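Oligopeptide-binding protein AppA (Bacillus subtilis, PDB 1XOC) binds peptides, including tetra- and pentapeptides, as a component of an oligopeptide permease that can replace the OPP system in sporulation and genetic competence. Local coordinates at residues 426-429 against 434-437; 401-404 against 408-411; 430-435 against 452-457. All blocks are in the same frame, centred on the assembly; numbering follows the deposited sequence.

Contact 1. Residues 426-429 against 434-437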
loop_
_atom_site.group_PDB
_atom_site.type_symbol
_atom_site.label_atom_id
_atom_site.label_comp_id
_atom_site.label_asym_id
_atom_site.label_seq_id
_atom_site.Cartn_x
_atom_site.Cartn_y
_atom_site.Cartn_z
ATOM N N ASP A 426 -5.637 -9.815 -6.312
ATOM C CA ASP A 426 -4.779 -10.493 -7.306
ATOM C C ASP A 426 -3.314 -10.350 -6.814
ATOM O O ASP A 426 -2.760 -9.221 -6.717
ATOM C CB ASP A 426 -4.991 -9.936 -8.744
ATOM C CG ASP A 426 -4.120 -10.654 -9.821
ATOM O OD1 ASP A 426 -4.301 -10.417 -11.065
ATOM O OD2 ASP A 426 -3.270 -11.487 -9.435
ATOM N N GLN A 427 -2.720 -11.506 -6.495
ATOM C CA GLN A 427 -1.389 -11.634 -5.901
ATOM C C GLN A 427 -0.259 -11.523 -6.920
ATOM O O GLN A 427 0.907 -11.513 -6.544
ATOM C CB GLN A 427 -1.259 -13.011 -5.241
ATOM C CG GLN A 427 -2.282 -13.315 -4.166
ATOM C CD GLN A 427 -2.339 -12.265 -3.140
ATOM O OE1 GLN A 427 -3.424 -11.747 -2.818
ATOM N NE2 GLN A 427 -1.172 -11.891 -2.621
ATOM N N TYR A 428 -0.605 -11.486 -8.198
ATOM C CA TYR A 428 0.369 -11.413 -9.283
ATOM C C TYR A 428 1.351 -10.241 -9.073
ATOM O O TYR A 428 2.550 -10.394 -9.267
ATOM C CB TYR A 428 -0.376 -11.268 -10.605
ATOM C CG TYR A 428 0.476 -11.134 -11.833
ATOM C CD1 TYR A 428 0.750 -12.220 -12.652
ATOM C CD2 TYR A 428 0.966 -9.887 -12.213
ATOM C CE1 TYR A 428 1.511 -12.064 -13.802
ATOM C CE2 TYR A 428 1.721 -9.731 -13.352
ATOM C CZ TYR A 428 2.000 -10.819 -14.131
ATOM O OH TYR A 428 2.748 -10.644 -15.281
ATOM N N ASP A 429 0.836 -9.070 -8.687
ATOM C CA ASP A 429 1.653 -7.863 -8.610
ATOM C C ASP A 429 2.795 -8.018 -7.620
ATOM O O ASP A 429 3.850 -7.412 -7.790
ATOM C CB ASP A 429 0.794 -6.625 -8.227
ATOM C CG ASP A 429 -0.110 -6.144 -9.357
ATOM O OD1 ASP A 429 0.004 -6.663 -10.489
ATOM O OD2 ASP A 429 -0.946 -5.201 -9.127
ATOM N N SER A 434 7.905 -12.410 -12.572
ATOM C CA SER A 434 8.043 -11.347 -13.572
ATOM C C SER A 434 8.083 -9.953 -12.938
ATOM O O SER A 434 8.496 -8.994 -13.614
ATOM C CB SER A 434 6.902 -11.401 -14.602
ATOM O OG SER A 434 5.661 -10.978 -14.059
ATOM N N GLN A 435 7.657 -9.840 -11.678
ATOM C CA GLN A 435 7.553 -8.542 -10.997
ATOM C C GLN A 435 8.748 -8.204 -10.132
ATOM O O GLN A 435 8.738 -7.211 -9.437
ATOM C CB GLN A 435 6.259 -8.490 -10.178
ATOM C CG GLN A 435 5.013 -8.656 -11.053
ATOM C CD GLN A 435 4.979 -7.700 -12.232
ATOM O OE1 GLN A 435 4.911 -8.114 -13.427
ATOM N NE2 GLN A 435 5.034 -6.417 -11.918
ATOM N N ILE A 436 9.791 -9.023 -10.203
ATOM C CA ILE A 436 11.000 -8.755 -9.461
ATOM C C ILE A 436 11.782 -7.580 -10.059
ATOM O O ILE A 436 12.169 -6.650 -9.339
ATOM C CB ILE A 436 11.900 -10.011 -9.423
ATOM C CG1 ILE A 436 11.237 -11.146 -8.627
ATOM C CG2 ILE A 436 13.250 -9.673 -8.791
ATOM C CD1 ILE A 436 12.007 -12.488 -8.763
ATOM N N LYS A 437 12.035 -7.632 -11.357
ATOM C CA LYS A 437 12.962 -6.686 -11.971
ATOM C C LYS A 437 12.501 -5.242 -11.883
ATOM O O LYS A 437 13.304 -4.345 -11.596
ATOM C CB LYS A 437 13.235 -7.058 -13.422
ATOM C CG LYS A 437 14.306 -6.194 -14.082
ATOM C CD LYS A 437 14.502 -6.581 -15.550
ATOM C CE LYS A 437 15.649 -5.808 -16.200
ATOM N NZ LYS A 437 16.265 -6.577 -17.330
HETATM O O HOH W 1 4.503 -5.445 -9.466
#
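Q435 packs back against Y428 and D429, and it illustrates how one glutamine can fold onto the start of a short helix, helix 428-431, with its CB and CG against backbone oxygens and its amide by the tyrosine ring. Its CB starts against the carbonyl oxygen of D429, 3.6 Å from D429 O. CG lies anti to the carbonyl carbon of its own residue (chi1 -60°) and comes within 3.5 Å of Y428 O, so the aliphatic half of the chain rests on two successive peptide oxygens. A bend at chi2 then swings the amide round to the tyrosine, whose side chain it crosses at about a right angle. CD and OE1 both approach the ring at CE2, with Q435 OE1 3.6 Å from Y428 CE2, and the amide and ring planes stand 36° apart. NE2, the other branch, donates to a water 2.7 Å away, which donates in turn to D429 O, a one-water bridge between the two.

Beyond the ring, S434 OG lies close to both the phenol and the amide oxygen, 3.2 Å from Y428 OH and 3.0 Å from Q435 OE1. The phenol's main partner is E124, to which OH is hydrogen-bonded, and D429 OD1, lying at the edge of the tyrosine ring in its plane, is bonded to S121. K458 adds a cation-pi contact to Y428 and a salt bridge to D426.

At the other end of the segment, Y428 N donates to D426 OD2 at 2.9 Å and 163°, meeting it from above the carboxylate plane. An aspartate side chain accepting from the amide two residues ahead is an Asx turn, and here it caps the entry to the short helix that Q435 folds back upon.

Contact 2. Residues 401-404 against 408-411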
loop_
_atom_site.group_PDB
_atom_site.type_symbol
_atom_site.label_atom_id
_atom_site.label_comp_id
_atom_site.label_asym_id
_atom_site.label_seq_id
_atom_site.Cartn_x
_atom_site.Cartn_y
_atom_site.Cartn_z
ATOM N N LEU A 401 13.517 4.159 3.242
ATOM C CA LEU A 401 13.286 2.733 3.267
ATOM C C LEU A 401 12.497 2.274 2.012
ATOM O O LEU A 401 12.825 1.261 1.433
ATOM C CB LEU A 401 12.476 2.356 4.507
ATOM C CG LEU A 401 12.338 0.878 4.749
ATOM C CD1 LEU A 401 13.663 0.190 4.745
ATOM C CD2 LEU A 401 11.591 0.604 6.069
ATOM N N VAL A 402 11.516 3.070 1.579
ATOM C CA VAL A 402 10.805 2.801 0.352
ATOM C C VAL A 402 11.765 2.774 -0.817
ATOM O O VAL A 402 11.643 1.921 -1.687
ATOM C CB VAL A 402 9.695 3.863 0.122
ATOM C CG1 VAL A 402 9.076 3.746 -1.281
ATOM C CG2 VAL A 402 8.604 3.751 1.181
ATOM N N GLU A 403 12.708 3.703 -0.855
ATOM C CA GLU A 403 13.670 3.752 -1.937
ATOM C C GLU A 403 14.586 2.540 -1.910
ATOM O O GLU A 403 14.913 1.979 -2.941
ATOM C CB GLU A 403 14.453 5.062 -1.877
ATOM C CG GLU A 403 15.504 5.197 -2.962
ATOM C CD GLU A 403 16.101 6.576 -3.008
ATOM O OE1 GLU A 403 16.975 6.806 -3.881
ATOM O OE2 GLU A 403 15.692 7.438 -2.188
ATOM N N GLN A 404 14.977 2.133 -0.717
ATOM C CA GLN A 404 15.863 0.994 -0.524
ATOM C C GLN A 404 15.224 -0.335 -0.941
ATOM O O GLN A 404 15.896 -1.183 -1.542
ATOM C CB GLN A 404 16.266 0.915 0.945
ATOM C CG GLN A 404 17.343 1.894 1.319
ATOM C CD GLN A 404 17.525 2.107 2.807
ATOM O OE1 GLN A 404 17.196 1.265 3.633
ATOM N NE2 GLN A 404 18.085 3.249 3.151
ATOM N N PRO A 408 16.017 -0.256 -8.342
ATOM C CA PRO A 408 17.002 -1.294 -8.609
ATOM C C PRO A 408 17.867 -1.677 -7.402
ATOM O O PRO A 408 18.969 -2.210 -7.593
ATOM C CB PRO A 408 17.889 -0.619 -9.656
ATOM C CG PRO A 408 17.933 0.774 -9.180
ATOM C CD PRO A 408 16.583 1.077 -8.622
ATOM N N ASN A 409 17.381 -1.410 -6.183
ATOM C CA ASN A 409 18.215 -1.482 -4.973
ATOM C C ASN A 409 18.033 -2.778 -4.186
ATOM O O ASN A 409 19.000 -3.501 -3.939
ATOM C CB ASN A 409 17.934 -0.286 -4.065
ATOM C CG ASN A 409 18.178 1.035 -4.754
ATOM O OD1 ASN A 409 17.404 1.989 -4.593
ATOM N ND2 ASN A 409 19.260 1.119 -5.497
ATOM N N TRP A 410 16.801 -3.082 -3.794
ATOM C CA TRP A 410 16.530 -4.248 -2.960
ATOM C C TRP A 410 17.507 -4.362 -1.800
ATOM O O TRP A 410 18.015 -5.449 -1.487
ATOM C CB TRP A 410 16.588 -5.515 -3.785
ATOM C CG TRP A 410 15.700 -5.462 -4.984
ATOM C CD1 TRP A 410 14.334 -5.581 -5.009
ATOM C CD2 TRP A 410 16.118 -5.332 -6.338
ATOM N NE1 TRP A 410 13.885 -5.495 -6.301
ATOM C CE2 TRP A 410 14.960 -5.353 -7.137
ATOM C CE3 TRP A 410 17.363 -5.179 -6.956
ATOM C CZ2 TRP A 410 15.016 -5.250 -8.528
ATOM C CZ3 TRP A 410 17.428 -5.080 -8.324
ATOM C CH2 TRP A 410 16.256 -5.109 -9.105
ATOM N N ASP A 411 17.733 -3.217 -1.161
ATOM C CA ASP A 411 18.863 -3.030 -0.252
ATOM C C ASP A 411 18.404 -3.314 1.173
ATOM O O ASP A 411 18.274 -2.400 1.997
ATOM C CB ASP A 411 19.348 -1.599 -0.410
ATOM C CG ASP A 411 20.497 -1.250 0.507
ATOM O OD1 ASP A 411 20.613 -0.047 0.815
ATOM O OD2 ASP A 411 21.234 -2.154 0.948
#
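Q404 O, near the end of its helix, accepts an almost straight bond from D411 N, 2.8 Å long with an N-H...O angle of 176°, although the donor stands 37° out of the carbonyl plane. The residue four places on, where a helix would find its next donor, is P408, which has no N-H and follows a cis peptide bond; D411 supplies the donor instead. W410 adopts the left-handed helical conformation as the chain turns to bring D411 N inward. W410 N also lies close to Q404 O, but at a poor angle.

The side chains follow this turn. Q404 leaves the helix extended beyond CG, and its CG packs 3.8 Å from D411 OD1, the amide and carboxylate planes being 57° apart. K365 NZ holds both residues, hydrogen-bonded to Q404 OE1 and D411 O. Over the same backbone oxygen, N409 CB rests 3.4 Å from Q404 O. W410 sets out away from the helix; P408 C lies 3.4 Å above the plane of its indole, offset toward the rim, and the indole meets W444 edge to face.

The contact lies at the surface, where helix 398-405 gives way to strand 414-420; Q404 also leans on V396 of strand 390-396, and K365 ties the turn to strand 358-367.

Contact 3. Residues 430-435 against 452-457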
loop_
_atom_site.group_PDB
_atom_site.type_symbol
_atom_site.label_atom_id
_atom_site.label_comp_id
_atom_site.label_asym_id
_atom_site.label_seq_id
_atom_site.Cartn_x
_atom_site.Cartn_y
_atom_site.Cartn_z
ATOM N N ILE A 430 2.574 -8.812 -6.581
ATOM C CA ILE A 430 3.510 -8.944 -5.472
ATOM C C ILE A 430 4.353 -10.225 -5.534
ATOM O O ILE A 430 5.505 -10.207 -5.127
ATOM C CB ILE A 430 2.732 -8.865 -4.119
ATOM C CG1 ILE A 430 2.132 -7.446 -3.950
ATOM C CG2 ILE A 430 3.626 -9.212 -2.956
ATOM C CD1 ILE A 430 1.179 -7.325 -2.738
ATOM N N PHE A 431 3.795 -11.314 -6.037
ATOM C CA PHE A 431 4.457 -12.637 -5.972
ATOM C C PHE A 431 4.835 -13.298 -7.294
ATOM O O PHE A 431 5.590 -14.287 -7.305
ATOM C CB PHE A 431 3.620 -13.608 -5.140
ATOM C CG PHE A 431 3.452 -13.198 -3.687
ATOM C CD1 PHE A 431 4.531 -13.175 -2.819
ATOM C CD2 PHE A 431 2.212 -12.828 -3.197
ATOM C CE1 PHE A 431 4.358 -12.796 -1.483
ATOM C CE2 PHE A 431 2.057 -12.432 -1.862
ATOM C CZ PHE A 431 3.143 -12.449 -1.016
ATOM N N HIS A 432 4.321 -12.820 -8.423
ATOM C CA HIS A 432 4.757 -13.390 -9.705
ATOM C C HIS A 432 6.233 -13.000 -9.973
ATOM O O HIS A 432 6.634 -11.872 -9.751
ATOM C CB HIS A 432 3.836 -12.951 -10.834
ATOM C CG HIS A 432 4.035 -13.731 -12.087
ATOM N ND1 HIS A 432 3.197 -14.757 -12.480
ATOM C CD2 HIS A 432 4.971 -13.628 -13.052
ATOM C CE1 HIS A 432 3.624 -15.251 -13.624
ATOM N NE2 HIS A 432 4.706 -14.595 -13.991
ATOM N N SER A 433 7.051 -13.948 -10.412
ATOM C CA SER A 433 8.488 -13.688 -10.588
ATOM C C SER A 433 8.822 -12.638 -11.644
ATOM O O SER A 433 9.917 -12.067 -11.646
ATOM C CB SER A 433 9.226 -14.986 -10.908
ATOM O OG SER A 433 8.848 -15.514 -12.145
ATOM N N SER A 434 7.905 -12.410 -12.572
ATOM C CA SER A 434 8.043 -11.347 -13.572
ATOM C C SER A 434 8.083 -9.953 -12.938
ATOM O O SER A 434 8.496 -8.994 -13.614
ATOM C CB SER A 434 6.902 -11.401 -14.602
ATOM O OG SER A 434 5.661 -10.978 -14.059
ATOM N N GLN A 435 7.657 -9.840 -11.678
ATOM C CA GLN A 435 7.553 -8.542 -10.997
ATOM C C GLN A 435 8.748 -8.204 -10.132
ATOM O O GLN A 435 8.738 -7.211 -9.437
ATOM C CB GLN A 435 6.259 -8.490 -10.178
ATOM C CG GLN A 435 5.013 -8.656 -11.053
ATOM C CD GLN A 435 4.979 -7.700 -12.232
ATOM O OE1 GLN A 435 4.911 -8.114 -13.427
ATOM N NE2 GLN A 435 5.034 -6.417 -11.918
ATOM N N LYS A 452 2.448 -19.702 -12.989
ATOM C CA LYS A 452 1.464 -20.174 -13.939
ATOM C C LYS A 452 0.026 -20.015 -13.438
ATOM O O LYS A 452 -0.853 -19.608 -14.181
ATOM C CB LYS A 452 1.731 -21.642 -14.274
ATOM C CG LYS A 452 0.768 -22.177 -15.326
ATOM C CD LYS A 452 1.235 -23.458 -16.008
ATOM C CE LYS A 452 0.674 -23.575 -17.436
ATOM N NZ LYS A 452 -0.737 -23.112 -17.579
ATOM N N LEU A 453 -0.219 -20.393 -12.194
ATOM C CA LEU A 453 -1.554 -20.272 -11.607
ATOM C C LEU A 453 -2.056 -18.823 -11.561
ATOM O O LEU A 453 -3.206 -18.547 -11.897
ATOM C CB LEU A 453 -1.573 -20.866 -10.196
ATOM C CG LEU A 453 -1.428 -22.382 -10.077
ATOM C CD1 LEU A 453 -1.126 -22.783 -8.654
ATOM C CD2 LEU A 453 -2.681 -23.082 -10.567
ATOM N N MET A 454 -1.187 -17.915 -11.125
ATOM C CA MET A 454 -1.492 -16.479 -11.068
ATOM C C MET A 454 -1.761 -15.867 -12.440
ATOM O O MET A 454 -2.690 -15.077 -12.604
ATOM C CB MET A 454 -0.346 -15.737 -10.369
ATOM C CG MET A 454 -0.298 -15.998 -8.864
ATOM S SD MET A 454 0.932 -15.034 -7.943
ATOM C CE MET A 454 2.433 -15.951 -8.259
ATOM N N LYS A 455 -0.940 -16.229 -13.418
ATOM C CA LYS A 455 -1.133 -15.800 -14.793
ATOM C C LYS A 455 -2.459 -16.331 -15.358
ATOM O O LYS A 455 -3.254 -15.568 -15.921
ATOM C CB LYS A 455 0.043 -16.282 -15.647
ATOM C CG LYS A 455 0.061 -15.789 -17.093
ATOM C CD LYS A 455 0.954 -16.702 -17.947
ATOM C CE LYS A 455 0.915 -16.354 -19.423
ATOM N NZ LYS A 455 1.712 -17.320 -20.253
ATOM N N ASP A 456 -2.696 -17.636 -15.205
ATOM C CA ASP A 456 -3.913 -18.266 -15.743
ATOM C C ASP A 456 -5.170 -17.762 -15.031
ATOM O O ASP A 456 -6.231 -17.664 -15.641
ATOM C CB ASP A 456 -3.837 -19.803 -15.665
ATOM C CG ASP A 456 -2.766 -20.411 -16.600
ATOM O OD1 ASP A 456 -2.205 -19.723 -17.493
ATOM O OD2 ASP A 456 -2.483 -21.612 -16.428
ATOM N N ALA A 457 -5.044 -17.387 -13.757
ATOM C CA ALA A 457 -6.190 -16.886 -12.982
ATOM C C ALA A 457 -6.790 -15.617 -13.574
ATOM O O ALA A 457 -7.983 -15.372 -13.426
ATOM C CB ALA A 457 -5.811 -16.661 -11.525
#
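The imidazole of H432 meets M454 CB at its edge, near the ring plane, while K455 CB comes obliquely to within 4.2 Å of H432 CE1. S434 CA occupies another part of that edge, and the ring of Y428 meets the imidazole with planes about 30° apart. F431 carries I430 CG2 over the centre of one face, and its ring also meets that of Y483.

M454 reaches the F431-H432 peptide. Its chain is bent at chi3 (-80°), which turns the methyl onto the backbone: M454 CE lies 3.7 Å from F431 O and 3.7 Å from H432 N, with F431 CB 4.1 Å from the same methyl. An alanine here would keep the CB at the edge of the imidazole but would probably open a gap beside the F431-H432 peptide, leaving F431 CB without its apolar partner.

H432 is where the chain leaves the helix, and Q435 N bonds to H432 O at 3.0 Å, closing a turn; the same oxygen also accepts from N441 ND2. Here a buried methionine joins helix 448-457 to helix 428-431 by van der Waals packing on the last residues and exit of the shorter helix.

From the N terminus, contact 2 comes first and closes a very short loop, the three residues between 401-404 and 408-411, at the end of helix 398-405. After strand 414-420, contact 1 closes another small loop round helix 428-431. Contact 3 begins within this loop, at residue 430, and runs on to helix 448-457; contacts 1 and 3 therefore overlap along the chain, sharing S434 and Q435, with centres about 6 Å apart. The sulfur of M454 also touches Q427 and Y428. Contact 2 stands apart from contact 3 but reaches contact 1 through W410, which packs on the backbone of I436 and K437, linking the turn before strand 414-420 to the loop after helix 428-431.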